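Local coordinates for uncharacterized protein GSU0716 (Geobacter sulfurreducens PCA, PDB 3BIJ) that probably acts as a cysteine-type endopeptidase of the caspase-like C14 family, although its substrate and biological role are unknown, at residues V60-A63 with I64-A68; Q169-A172 with M173-R177; N179-F182 with Y183-Q187; G207-D210 with N211-S214. One frame throughout, in Å; residues are numbered along the deposited sequence.

How the contacts relate
Contacts 1, 2 and 3 are helical and contact 4 is a turn, all within one caspase-like domain. Contacts 2 and 3 belong to consecutive helices, with centres about 13 Å apart, and are joined by a probable hydrogen bond of 2.8 Å from Tyr176 OH to Asp184 OD1. Contact 1, on helix 57-70, comes to about 8 Å from contact 3 at the nearest atoms. Contact 4 lies across the chain's centre from contact 1, their centres about 26 Å apart, and comes to about 9 Å from contact 2 at the nearest atoms. It adjoins Cys135, which follows strand 127-133 and is probably the catalytic cysteine by analogy with the family; contact 1 packs a helix on the sheet.

Contact 1: V60-A63 with I64-A68; sequences VIDA and IGKAA
Val60 CG1 stands trans to its own backbone N (chi1 171°), while Ile64 keeps CG1 beside its backbone N and extends the chain beyond it; these choices set the two branched side chains next to each other, pointing the same way. Both belong to helix 57-70, an amphipathic helix covering the central sheet of the caspase-like domain, and they form part of its inner face. Val60 CG1 meets Ile64 CD1 at 3.9 Å, and Ile64 CG1 also passes 3.3 Å from Val60 O. Branched apolar residues suit this face because it is lined with leucines: Ile64 touches Leu7 of strand 4-10, Leu79 of strand 76-89, and Leu115 and Leu118 of helix 112-119. Ala63 touches Leu7 as well, its small methyl fitting a close approach of the helix to that strand.

The backbone follows the regular i to i+4 pattern: Ile64 N donates to Val60 O almost straight, at 3.1 Å, and Ala67 N to Ala63 O in the same way. Polar residues occupy the solvent side. Asp62 and Lys66, one turn apart, suit it because their opposite charges can meet above the helix. Lys66 CG, beside its backbone N (chi1 -63°), lies 3.0 Å from Asp62 O; bends at chi2 and chi4 then carry NZ back to the carboxylate. There NZ ends 3.2 Å from Asp62 OD1, a salt bridge whose hydrogen bond is weak.

Contact 2: Q169-A172 with M173-R177; sequences QSVA and MRTYR
Val171 O accepts two hydrogen bonds from Thr175: the backbone N approaches at 2.7 Å and the hydroxyl OG1 at 2.8 Å, from opposite faces of the carbonyl plane. Thr175 holds OG1 beside its own backbone N (chi1 -63°), which turns the hydroxyl back to the preceding turn, where its donor is used within the helix. The other backbone bonds are ordinary, such as Arg174 N to Ser170 O at 2.9 Å.

One water extends the polar set. It donates to Ser170 O at 3.2 Å and accepts from Arg177 NH2 at 2.6 Å, lying in the plane of the guanidinium at its edge. Helix 169-178 lies at an interface between copies of this caspase-like protein, and the long basic chain of Arg177 suits that position, since NH2 also forms a salt bridge with Asp35 of the second subunit. Ser170 OG bonds Asn220 of that subunit.

Van der Waals contact comes from Met173, a selenomethionine in this crystal, which lies along Gln169 O with CG 3.3 Å from it. Its flexible chain bends at the last torsion, bringing CE back beside the same oxygen. Val171 CG1 lies against the Thr175 hydroxyl, 3.6 Å from OG1, and the valine also packs on Trp22 and on Phe219 of the second subunit.

Contact 3: N179-F182 with Y183-Q187; sequences NREF and YDTIQ
From Asn179, at the N-cap position, the first turns of helix 180-189 close through backbone bonds such as Tyr183 N to Asn179 O, 3.2 Å and nearly straight, and Ile186 N to Phe182 O at 3.3 Å. The side chains then pack in sequence. Phe182 turns CG trans to its backbone N (chi1 179°), which directs its ring edge at the face of Tyr183: a T-shaped stack, with centroids 4.9 Å apart and planes at 85°. Phe182 CD1 stands over the centre of the tyrosine ring. One face of the phenylalanine is covered in turn by Ile186, whose CD1 makes a CH-pi contact 3.8 Å from the ring centroid. Flat aromatic groups suit this chain of contacts because each offers both an edge and a face.

Tyr183 is buried; its OH bonds Glu109 N, and its side chain packs on Val88 and Ile111 of the sheet. An alanine here would leave the edge of Phe182 without its facing ring and would probably open a gap against the strands, with Glu109 N deprived of its hydroxyl partner.

Thr185 suits the exposed side, where OG1 bonds Glu181 O at 2.9 Å while its own N reaches the same oxygen from the opposite face. Arg180 NH2 and Asp184 OD2 remain 4.0 Å apart, beyond a salt bridge. Asp184 OD1 instead receives Tyr176 OH. That bond fixes one carboxylate oxygen, while the arginine, at this distance, probably contributes only a general electrostatic attraction.

Contact 4: G207-D210 with N211-S214; sequences GCQD and NQLS
A type I beta turn from Gln209 to Gln212 reverses the loop that follows strand 201-206 in the caspase-like fold, next to Cys135, the probable catalytic cysteine. Gln212 N closes the turn on Gln209 O at 2.9 Å, coming from well above the carbonyl plane. The side chain of Gln212 adds a second tie: extended beyond CG, it brings OE1 to 3.0 Å from Gln209 N, which lies in the amide plane on a lone pair. Glutamine suits the place because one amide can accept and donate: OE1 also takes Thr256 N, and NE2 reaches Pro253 O of the third subunit. A leucine in its place would remove the amide and would probably leave Gln209 N and Thr256 N without their acceptor and Pro253 O of the third subunit without its donor.

Asp210 forms a salt bridge through OD1 with Lys245 NZ of that subunit. Gly207, with no side chain, suits its place close beside Ser214 OG. Cys208 places SG between its backbone N and carbonyl carbon (chi1 67°), toward the returning part of the loop from Gln212 to Ser214; its CB lies 3.9 Å from Gln212 CB. Ser214 OG, which bonds Ser134 O, stands 3.1 Å from Cys208 SG.

Contact 1: V60-A63 with I64-A68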
ATOM      1  N   VAL A  60      35.661 -25.744   0.317  1.00 46.65           N
ATOM      2  CA  VAL A  60      35.710 -24.502   1.080  1.00 40.89           C
ATOM      3  C   VAL A  60      36.563 -24.681   2.337  1.00 42.53           C
ATOM      4  O   VAL A  60      37.434 -23.864   2.609  1.00 41.76           O
ATOM      5  CB  VAL A  60      34.287 -24.034   1.492  1.00 42.75           C
ATOM      6  CG1 VAL A  60      34.380 -22.878   2.472  1.00 38.02           C
ATOM      7  CG2 VAL A  60      33.498 -23.609   0.264  1.00 41.40           C
ATOM      8  N   ILE A  61      36.316 -25.750   3.093  1.00 39.71           N
ATOM      9  CA  ILE A  61      37.066 -26.012   4.321  1.00 35.71           C
ATOM     10  C   ILE A  61      38.542 -26.171   4.020  1.00 40.17           C
ATOM     11  O   ILE A  61      39.394 -25.625   4.718  1.00 49.47           O
ATOM     12  CB  ILE A  61      36.552 -27.278   5.021  1.00 38.45           C
ATOM     13  CG1 ILE A  61      35.123 -27.040   5.518  1.00 39.72           C
ATOM     14  CG2 ILE A  61      37.447 -27.642   6.184  1.00 40.32           C
ATOM     15  CD1 ILE A  61      34.417 -28.296   5.983  1.00 34.13           C
ATOM     16  N   ASP A  62      38.837 -26.917   2.967  1.00 39.65           N
ATOM     17  CA  ASP A  62      40.209 -27.157   2.552  1.00 37.96           C
ATOM     18  C   ASP A  62      40.916 -25.898   2.071  1.00 37.95           C
ATOM     19  O   ASP A  62      42.076 -25.681   2.400  1.00 38.05           O
ATOM     20  CB  ASP A  62      40.234 -28.212   1.450  1.00 51.95           C
ATOM     21  CG  ASP A  62      41.633 -28.509   0.964  1.00 64.98           C
ATOM     22  OD1 ASP A  62      42.112 -27.772   0.070  1.00 76.24           O
ATOM     23  OD2 ASP A  62      42.254 -29.474   1.484  1.00 63.30           O
ATOM     24  N   ALA A  63      40.227 -25.076   1.281  1.00 37.92           N
ATOM     25  CA  ALA A  63      40.822 -23.842   0.775  1.00 28.83           C
ATOM     26  C   ALA A  63      41.189 -22.915   1.928  1.00 42.42           C
ATOM     27  O   ALA A  63      42.311 -22.404   1.990  1.00 47.09           O
ATOM     28  CB  ALA A  63      39.861 -23.140  -0.172  1.00 31.92           C
ATOM     29  N   ILE A  64      40.245 -22.688   2.839  1.00 41.81           N
ATOM     30  CA  ILE A  64      40.511 -21.817   3.973  1.00 45.30           C
ATOM     31  C   ILE A  64      41.652 -22.419   4.782  1.00 50.39           C
ATOM     32  O   ILE A  64      42.522 -21.697   5.273  1.00 57.63           O
ATOM     33  CB  ILE A  64      39.268 -21.651   4.886  1.00 39.51           C
ATOM     34  CG1 ILE A  64      38.121 -21.015   4.102  1.00 42.81           C
ATOM     35  CG2 ILE A  64      39.610 -20.743   6.071  1.00 47.86           C
ATOM     36  CD1 ILE A  64      36.809 -20.956   4.863  1.00 39.62           C
ATOM     37  N   GLY A  65      41.651 -23.744   4.902  1.00 46.30           N
ATOM     38  CA  GLY A  65      42.698 -24.416   5.654  1.00 52.26           C
ATOM     39  C   GLY A  65      44.065 -24.149   5.057  1.00 49.86           C
ATOM     40  O   GLY A  65      45.029 -23.841   5.764  1.00 48.94           O
ATOM     41  N   LYS A  66      44.146 -24.271   3.739  1.00 47.40           N
ATOM     42  CA  LYS A  66      45.394 -24.030   3.041  1.00 54.38           C
ATOM     43  C   LYS A  66      45.885 -22.635   3.410  1.00 60.33           C
ATOM     44  O   LYS A  66      46.998 -22.469   3.924  1.00 68.87           O
ATOM     45  CB  LYS A  66      45.184 -24.139   1.528  1.00 44.87           C
ATOM     46  CG  LYS A  66      44.759 -25.531   1.064  1.00 53.02           C
ATOM     47  CD  LYS A  66      45.814 -26.576   1.430  1.00 70.86           C
ATOM     48  CE  LYS A  66      45.432 -28.010   1.017  1.00 75.93           C
ATOM     49  NZ  LYS A  66      45.260 -28.200  -0.459  1.00 76.91           N
ATOM     50  N   ALA A  67      45.036 -21.639   3.169  1.00 57.49           N
ATOM     51  CA  ALA A  67      45.369 -20.251   3.477  1.00 57.85           C
ATOM     52  C   ALA A  67      45.909 -20.072   4.892  1.00 57.72           C
ATOM     53  O   ALA A  67      46.970 -19.481   5.082  1.00 57.81           O
ATOM     54  CB  ALA A  67      44.152 -19.367   3.279  1.00 53.32           C
ATOM     55  N   ALA A  68      45.187 -20.587   5.879  1.00 54.34           N
ATOM     56  CA  ALA A  68      45.619 -20.449   7.263  1.00 58.38           C
ATOM     57  C   ALA A  68      47.055 -20.918   7.469  1.00 56.37           C
ATOM     58  O   ALA A  68      47.769 -20.372   8.312  1.00 59.85           O
ATOM     59  CB  ALA A  68      44.676 -21.213   8.185  1.00 52.60           C
TER

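Contact 2: Q169-A172 with M173-R177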
ATOM      1  N   GLN A 169      12.636 -21.096   6.422  1.00 44.74           N
ATOM      2  CA  GLN A 169      12.590 -21.924   7.616  1.00 49.12           C
ATOM      3  C   GLN A 169      12.066 -23.326   7.382  1.00 50.68           C
ATOM      4  O   GLN A 169      12.559 -24.286   7.972  1.00 54.00           O
ATOM      5  CB  GLN A 169      11.764 -21.241   8.696  1.00 48.65           C
ATOM      6  CG  GLN A 169      12.386 -19.960   9.197  1.00 54.13           C
ATOM      7  CD  GLN A 169      11.623 -19.368  10.359  1.00 62.90           C
ATOM      8  OE1 GLN A 169      12.006 -18.328  10.894  1.00 67.00           O
ATOM      9  NE2 GLN A 169      10.535 -20.028  10.760  1.00 64.81           N
ATOM     10  N   SER A 170      11.061 -23.461   6.529  1.00 48.18           N
ATOM     11  CA  SER A 170      10.529 -24.788   6.265  1.00 46.63           C
ATOM     12  C   SER A 170      11.616 -25.709   5.712  1.00 47.79           C
ATOM     13  O   SER A 170      11.797 -26.829   6.192  1.00 46.65           O
ATOM     14  CB  SER A 170       9.367 -24.686   5.297  1.00 47.57           C
ATOM     15  OG  SER A 170       8.361 -23.888   5.893  1.00 71.90           O
ATOM     16  N   VAL A 171      12.346 -25.221   4.712  1.00 43.54           N
ATOM     17  CA  VAL A 171      13.424 -25.978   4.099  1.00 44.26           C
ATOM     18  C   VAL A 171      14.529 -26.267   5.104  1.00 47.54           C
ATOM     19  O   VAL A 171      15.112 -27.345   5.093  1.00 52.89           O
ATOM     20  CB  VAL A 171      14.034 -25.207   2.913  1.00 49.33           C
ATOM     21  CG1 VAL A 171      15.269 -25.937   2.384  1.00 55.50           C
ATOM     22  CG2 VAL A 171      13.003 -25.061   1.809  1.00 40.37           C
ATOM     23  N   ALA A 172      14.818 -25.307   5.975  1.00 45.52           N
ATOM     24  CA  ALA A 172      15.867 -25.483   6.966  1.00 39.09           C
ATOM     25  C   ALA A 172      15.604 -26.701   7.846  1.00 50.53           C
ATOM     26  O   ALA A 172      16.514 -27.487   8.109  1.00 52.99           O
ATOM     27  CB  ALA A 172      15.984 -24.245   7.824  1.00 43.54           C
HETATM   28  N   MSE A 173      14.362 -26.847   8.300  1.00 48.54           N
HETATM   29  CA  MSE A 173      13.977 -27.962   9.157  1.00 47.14           C
HETATM   30  C   MSE A 173      13.888 -29.253   8.358  1.00 49.17           C
HETATM   31  O   MSE A 173      14.329 -30.317   8.804  1.00 45.76           O
HETATM   32  CB  MSE A 173      12.628 -27.675   9.817  1.00 55.85           C
HETATM   33  CG  MSE A 173      12.584 -26.345  10.580  1.00 70.52           C
HETATM   34 SE   MSE A 173      10.847 -25.953  11.400  1.00 76.38          SE
HETATM   35  CE  MSE A 173       9.782 -25.819   9.750  1.00 80.67           C
ATOM     36  N   ARG A 174      13.298 -29.157   7.176  1.00 43.86           N
ATOM     37  CA  ARG A 174      13.167 -30.320   6.318  1.00 45.74           C
ATOM     38  C   ARG A 174      14.567 -30.870   5.996  1.00 47.59           C
ATOM     39  O   ARG A 174      14.791 -32.082   6.046  1.00 40.84           O
ATOM     40  CB  ARG A 174      12.426 -29.942   5.028  1.00 55.46           C
ATOM     41  CG  ARG A 174      12.029 -31.151   4.178  1.00 65.45           C
ATOM     42  CD  ARG A 174      11.725 -30.762   2.750  1.00 64.18           C
ATOM     43  NE  ARG A 174      10.348 -30.354   2.530  1.00 80.05           N
ATOM     44  CZ  ARG A 174       9.918 -29.798   1.397  1.00 93.08           C
ATOM     45  NH1 ARG A 174       8.639 -29.458   1.250  1.00 99.57           N
ATOM     46  NH2 ARG A 174      10.771 -29.560   0.407  1.00 91.40           N
ATOM     47  N   THR A 175      15.502 -29.975   5.671  1.00 37.37           N
ATOM     48  CA  THR A 175      16.870 -30.374   5.355  1.00 36.11           C
ATOM     49  C   THR A 175      17.491 -31.052   6.568  1.00 41.36           C
ATOM     50  O   THR A 175      18.203 -32.052   6.450  1.00 49.51           O
ATOM     51  CB  THR A 175      17.743 -29.164   4.954  1.00 34.81           C
ATOM     52  OG1 THR A 175      17.217 -28.571   3.764  1.00 46.85           O
ATOM     53  CG2 THR A 175      19.181 -29.591   4.692  1.00 33.86           C
ATOM     54  N   TYR A 176      17.216 -30.513   7.745  1.00 41.23           N
ATOM     55  CA  TYR A 176      17.761 -31.103   8.952  1.00 48.02           C
ATOM     56  C   TYR A 176      17.231 -32.522   9.133  1.00 46.15           C
ATOM     57  O   TYR A 176      18.006 -33.459   9.306  1.00 47.88           O
ATOM     58  CB  TYR A 176      17.395 -30.263  10.174  1.00 47.55           C
ATOM     59  CG  TYR A 176      17.755 -30.932  11.477  1.00 50.75           C
ATOM     60  CD1 TYR A 176      19.079 -30.997  11.915  1.00 48.02           C
ATOM     61  CD2 TYR A 176      16.777 -31.537  12.248  1.00 44.32           C
ATOM     62  CE1 TYR A 176      19.414 -31.654  13.092  1.00 49.03           C
ATOM     63  CE2 TYR A 176      17.097 -32.192  13.420  1.00 54.33           C
ATOM     64  CZ  TYR A 176      18.414 -32.251  13.839  1.00 53.06           C
ATOM     65  OH  TYR A 176      18.724 -32.911  15.004  1.00 46.36           O
ATOM     66  N   ARG A 177      15.908 -32.674   9.101  1.00 52.00           N
ATOM     67  CA  ARG A 177      15.292 -33.989   9.267  1.00 46.28           C
ATOM     68  C   ARG A 177      15.834 -35.000   8.263  1.00 42.80           C
ATOM     69  O   ARG A 177      16.156 -36.125   8.627  1.00 37.24           O
ATOM     70  CB  ARG A 177      13.764 -33.899   9.133  1.00 50.98           C
ATOM     71  CG  ARG A 177      13.084 -33.088  10.243  1.00 65.72           C
ATOM     72  CD  ARG A 177      11.556 -33.243  10.235  1.00 56.08           C
ATOM     73  NE  ARG A 177      10.943 -32.767   8.992  1.00 53.63           N
ATOM     74  CZ  ARG A 177      10.619 -31.502   8.741  1.00 54.27           C
ATOM     75  NH1 ARG A 177      10.838 -30.558   9.652  1.00 56.31           N
ATOM     76  NH2 ARG A 177      10.089 -31.184   7.570  1.00 52.18           N
TER
HETATM   77  O   HOH W   1       9.585 -28.668   7.667  1.00 36.26           O

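Contact 3: N179-F182 with Y183-Q187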
ATOM      1  N   ASN A 179      18.590 -35.159   7.019  1.00 42.79           N
ATOM      2  CA  ASN A 179      20.002 -35.417   7.258  1.00 42.58           C
ATOM      3  C   ASN A 179      20.330 -35.372   8.747  1.00 41.33           C
ATOM      4  O   ASN A 179      21.364 -34.849   9.147  1.00 45.07           O
ATOM      5  CB  ASN A 179      20.857 -34.397   6.482  1.00 27.34           C
ATOM      6  CG  ASN A 179      20.666 -34.500   4.961  1.00 40.92           C
ATOM      7  OD1 ASN A 179      20.979 -35.527   4.343  1.00 33.76           O
ATOM      8  ND2 ASN A 179      20.143 -33.433   4.356  1.00 32.91           N
ATOM      9  N   ARG A 180      19.440 -35.933   9.555  1.00 51.18           N
ATOM     10  CA  ARG A 180      19.595 -35.985  11.008  1.00 62.93           C
ATOM     11  C   ARG A 180      20.993 -36.333  11.517  1.00 67.30           C
ATOM     12  O   ARG A 180      21.635 -35.542  12.224  1.00 70.83           O
ATOM     13  CB  ARG A 180      18.618 -37.006  11.571  1.00 71.85           C
ATOM     14  CG  ARG A 180      17.336 -36.419  11.981  1.00 78.47           C
ATOM     15  CD  ARG A 180      17.672 -35.673  13.238  1.00 85.45           C
ATOM     16  NE  ARG A 180      16.587 -35.761  14.131  1.00 92.34           N
ATOM     17  CZ  ARG A 180      16.393 -36.237  15.348  1.00 99.21           C
ATOM     18  NH1 ARG A 180      15.144 -36.060  15.716  1.00 99.66           N
ATOM     19  NH2 ARG A 180      17.267 -36.820  16.172  1.00 97.38           N
ATOM     20  N   GLU A 181      21.450 -37.532  11.168  1.00 66.53           N
ATOM     21  CA  GLU A 181      22.756 -38.014  11.603  1.00 64.85           C
ATOM     22  C   GLU A 181      23.890 -37.109  11.125  1.00 57.55           C
ATOM     23  O   GLU A 181      24.822 -36.820  11.874  1.00 61.09           O
ATOM     24  CB  GLU A 181      22.972 -39.449  11.107  1.00 65.63           C
ATOM     25  CG  GLU A 181      24.179 -40.160  11.709  1.00 75.20           C
ATOM     26  CD  GLU A 181      24.374 -41.566  11.142  1.00 81.54           C
ATOM     27  OE1 GLU A 181      24.723 -41.694   9.941  1.00 81.31           O
ATOM     28  OE2 GLU A 181      24.168 -42.547  11.897  1.00 79.07           O
ATOM     29  N   PHE A 182      23.801 -36.645   9.886  1.00 54.12           N
ATOM     30  CA  PHE A 182      24.840 -35.788   9.339  1.00 48.75           C
ATOM     31  C   PHE A 182      25.086 -34.514  10.167  1.00 48.62           C
ATOM     32  O   PHE A 182      26.203 -34.266  10.613  1.00 48.69           O
ATOM     33  CB  PHE A 182      24.498 -35.430   7.891  1.00 52.92           C
ATOM     34  CG  PHE A 182      25.495 -34.519   7.242  1.00 58.16           C
ATOM     35  CD1 PHE A 182      25.232 -33.160   7.115  1.00 53.45           C
ATOM     36  CD2 PHE A 182      26.706 -35.015   6.766  1.00 60.63           C
ATOM     37  CE1 PHE A 182      26.156 -32.305   6.523  1.00 53.21           C
ATOM     38  CE2 PHE A 182      27.640 -34.167   6.172  1.00 62.18           C
ATOM     39  CZ  PHE A 182      27.362 -32.808   6.050  1.00 56.08           C
ATOM     40  N   TYR A 183      24.046 -33.716  10.385  1.00 45.19           N
ATOM     41  CA  TYR A 183      24.197 -32.484  11.145  1.00 45.82           C
ATOM     42  C   TYR A 183      24.403 -32.715  12.630  1.00 50.11           C
ATOM     43  O   TYR A 183      25.091 -31.947  13.298  1.00 45.79           O
ATOM     44  CB  TYR A 183      22.997 -31.561  10.906  1.00 45.95           C
ATOM     45  CG  TYR A 183      23.032 -30.942   9.534  1.00 42.73           C
ATOM     46  CD1 TYR A 183      24.020 -30.023   9.202  1.00 34.55           C
ATOM     47  CD2 TYR A 183      22.141 -31.344   8.533  1.00 40.65           C
ATOM     48  CE1 TYR A 183      24.132 -29.523   7.917  1.00 34.21           C
ATOM     49  CE2 TYR A 183      22.246 -30.846   7.233  1.00 39.76           C
ATOM     50  CZ  TYR A 183      23.251 -29.934   6.937  1.00 41.30           C
ATOM     51  OH  TYR A 183      23.394 -29.440   5.661  1.00 45.26           O
ATOM     52  N   ASP A 184      23.815 -33.778  13.160  1.00 60.77           N
ATOM     53  CA  ASP A 184      23.993 -34.048  14.575  1.00 63.70           C
ATOM     54  C   ASP A 184      25.453 -34.361  14.851  1.00 66.13           C
ATOM     55  O   ASP A 184      25.992 -33.972  15.887  1.00 71.59           O
ATOM     56  CB  ASP A 184      23.103 -35.205  15.030  1.00 68.72           C
ATOM     57  CG  ASP A 184      21.639 -34.807  15.120  1.00 73.75           C
ATOM     58  OD1 ASP A 184      21.362 -33.717  15.668  1.00 83.63           O
ATOM     59  OD2 ASP A 184      20.766 -35.577  14.653  1.00 75.25           O
ATOM     60  N   THR A 185      26.101 -35.057  13.926  1.00 60.87           N
ATOM     61  CA  THR A 185      27.509 -35.389  14.102  1.00 61.92           C
ATOM     62  C   THR A 185      28.346 -34.120  14.075  1.00 63.93           C
ATOM     63  O   THR A 185      29.203 -33.913  14.926  1.00 64.26           O
ATOM     64  CB  THR A 185      28.000 -36.326  12.995  1.00 63.70           C
ATOM     65  OG1 THR A 185      27.324 -37.582  13.110  1.00 53.23           O
ATOM     66  CG2 THR A 185      29.496 -36.550  13.114  1.00 56.50           C
ATOM     67  N   ILE A 186      28.083 -33.275  13.086  1.00 68.85           N
ATOM     68  CA  ILE A 186      28.793 -32.018  12.937  1.00 67.48           C
ATOM     69  C   ILE A 186      28.623 -31.166  14.187  1.00 67.00           C
ATOM     70  O   ILE A 186      29.591 -30.634  14.724  1.00 63.36           O
ATOM     71  CB  ILE A 186      28.250 -31.234  11.731  1.00 71.02           C
ATOM     72  CG1 ILE A 186      28.517 -32.019  10.448  1.00 76.86           C
ATOM     73  CG2 ILE A 186      28.882 -29.854  11.674  1.00 80.35           C
ATOM     74  CD1 ILE A 186      27.974 -31.371   9.203  1.00 68.80           C
ATOM     75  N   GLN A 187      27.380 -31.055  14.643  1.00 66.84           N
ATOM     76  CA  GLN A 187      27.047 -30.248  15.810  1.00 74.60           C
ATOM     77  C   GLN A 187      27.753 -30.709  17.090  1.00 79.90           C
ATOM     78  O   GLN A 187      27.974 -29.905  18.002  1.00 80.22           O
ATOM     79  CB  GLN A 187      25.526 -30.255  16.027  1.00 73.45           C
ATOM     80  CG  GLN A 187      24.952 -28.990  16.681  1.00 74.70           C
ATOM     81  CD  GLN A 187      24.985 -27.776  15.752  1.00 74.51           C
ATOM     82  OE1 GLN A 187      25.997 -27.062  15.651  1.00 68.31           O
ATOM     83  NE2 GLN A 187      23.878 -27.549  15.058  1.00 60.21           N
TER

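Contact 4: G207-D210 with N211-S214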
ATOM      1  N   GLY A 207      26.264  -8.253   4.523  1.00 43.20           N
ATOM      2  CA  GLY A 207      25.290  -7.497   3.756  1.00 33.89           C
ATOM      3  C   GLY A 207      24.149  -6.870   4.536  1.00 38.91           C
ATOM      4  O   GLY A 207      23.500  -5.929   4.069  1.00 42.52           O
ATOM      5  N   CYS A 208      23.877  -7.379   5.729  1.00 40.94           N
ATOM      6  CA  CYS A 208      22.783  -6.820   6.515  1.00 36.65           C
ATOM      7  C   CYS A 208      22.921  -7.093   8.013  1.00 34.14           C
ATOM      8  O   CYS A 208      23.845  -7.781   8.447  1.00 33.64           O
ATOM      9  CB  CYS A 208      21.453  -7.388   6.006  1.00 43.77           C
ATOM     10  SG  CYS A 208      21.236  -9.167   6.310  1.00 43.91           S
ATOM     11  N   GLN A 209      21.985  -6.544   8.789  1.00 33.70           N
ATOM     12  CA  GLN A 209      21.956  -6.716  10.241  1.00 37.99           C
ATOM     13  C   GLN A 209      21.249  -8.036  10.563  1.00 44.02           C
ATOM     14  O   GLN A 209      20.546  -8.597   9.713  1.00 34.49           O
ATOM     15  CB  GLN A 209      21.193  -5.571  10.917  1.00 33.29           C
ATOM     16  CG  GLN A 209      21.706  -4.178  10.598  1.00 29.96           C
ATOM     17  CD  GLN A 209      23.102  -3.928  11.102  1.00 26.42           C
ATOM     18  OE1 GLN A 209      23.856  -3.186  10.488  1.00 41.33           O
ATOM     19  NE2 GLN A 209      23.452  -4.528  12.236  1.00 34.08           N
ATOM     20  N   ASP A 210      21.429  -8.513  11.795  1.00 36.22           N
ATOM     21  CA  ASP A 210      20.831  -9.762  12.257  1.00 32.20           C
ATOM     22  C   ASP A 210      19.299  -9.761  12.227  1.00 41.07           C
ATOM     23  O   ASP A 210      18.660 -10.819  12.235  1.00 32.89           O
ATOM     24  CB  ASP A 210      21.312 -10.078  13.675  1.00 43.45           C
ATOM     25  CG  ASP A 210      22.792 -10.335  13.735  1.00 52.07           C
ATOM     26  OD1 ASP A 210      23.335 -10.482  14.857  1.00 59.45           O
ATOM     27  OD2 ASP A 210      23.418 -10.394  12.653  1.00 51.85           O
ATOM     28  N   ASN A 211      18.710  -8.573  12.215  1.00 42.86           N
ATOM     29  CA  ASN A 211      17.264  -8.471  12.166  1.00 42.13           C
ATOM     30  C   ASN A 211      16.810  -8.107  10.760  1.00 37.72           C
ATOM     31  O   ASN A 211      15.652  -7.754  10.548  1.00 32.43           O
ATOM     32  CB  ASN A 211      16.749  -7.413  13.145  1.00 42.34           C
ATOM     33  CG  ASN A 211      17.201  -6.011  12.786  1.00 46.44           C
ATOM     34  OD1 ASN A 211      16.567  -5.032  13.179  1.00 51.05           O
ATOM     35  ND2 ASN A 211      18.306  -5.904  12.049  1.00 35.06           N
ATOM     36  N   GLN A 212      17.719  -8.175   9.794  1.00 41.86           N
ATOM     37  CA  GLN A 212      17.348  -7.840   8.422  1.00 41.50           C
ATOM     38  C   GLN A 212      17.611  -9.006   7.483  1.00 36.88           C
ATOM     39  O   GLN A 212      18.074 -10.060   7.907  1.00 29.66           O
ATOM     40  CB  GLN A 212      18.116  -6.607   7.941  1.00 37.67           C
ATOM     41  CG  GLN A 212      17.860  -5.358   8.759  1.00 39.61           C
ATOM     42  CD  GLN A 212      18.738  -4.221   8.324  1.00 42.67           C
ATOM     43  OE1 GLN A 212      19.934  -4.409   8.113  1.00 45.30           O
ATOM     44  NE2 GLN A 212      18.157  -3.028   8.184  1.00 47.11           N
ATOM     45  N   LEU A 213      17.288  -8.810   6.209  1.00 38.33           N
ATOM     46  CA  LEU A 213      17.508  -9.827   5.191  1.00 40.11           C
ATOM     47  C   LEU A 213      18.285  -9.172   4.074  1.00 44.42           C
ATOM     48  O   LEU A 213      18.158  -7.964   3.860  1.00 46.00           O
ATOM     49  CB  LEU A 213      16.187 -10.350   4.637  1.00 35.44           C
ATOM     50  CG  LEU A 213      15.356 -11.285   5.509  1.00 30.25           C
ATOM     51  CD1 LEU A 213      14.175 -11.741   4.694  1.00 28.03           C
ATOM     52  CD2 LEU A 213      16.187 -12.491   5.965  1.00 33.06           C
ATOM     53  N   SER A 214      19.087  -9.967   3.368  1.00 45.30           N
ATOM     54  CA  SER A 214      19.897  -9.460   2.258  1.00 44.10           C
ATOM     55  C   SER A 214      19.230  -9.745   0.930  1.00 41.06           C
ATOM     56  O   SER A 214      18.890 -10.885   0.625  1.00 43.89           O
ATOM     57  CB  SER A 214      21.292 -10.086   2.274  1.00 37.07           C
ATOM     58  OG  SER A 214      22.066  -9.542   3.318  1.00 40.81           O
TER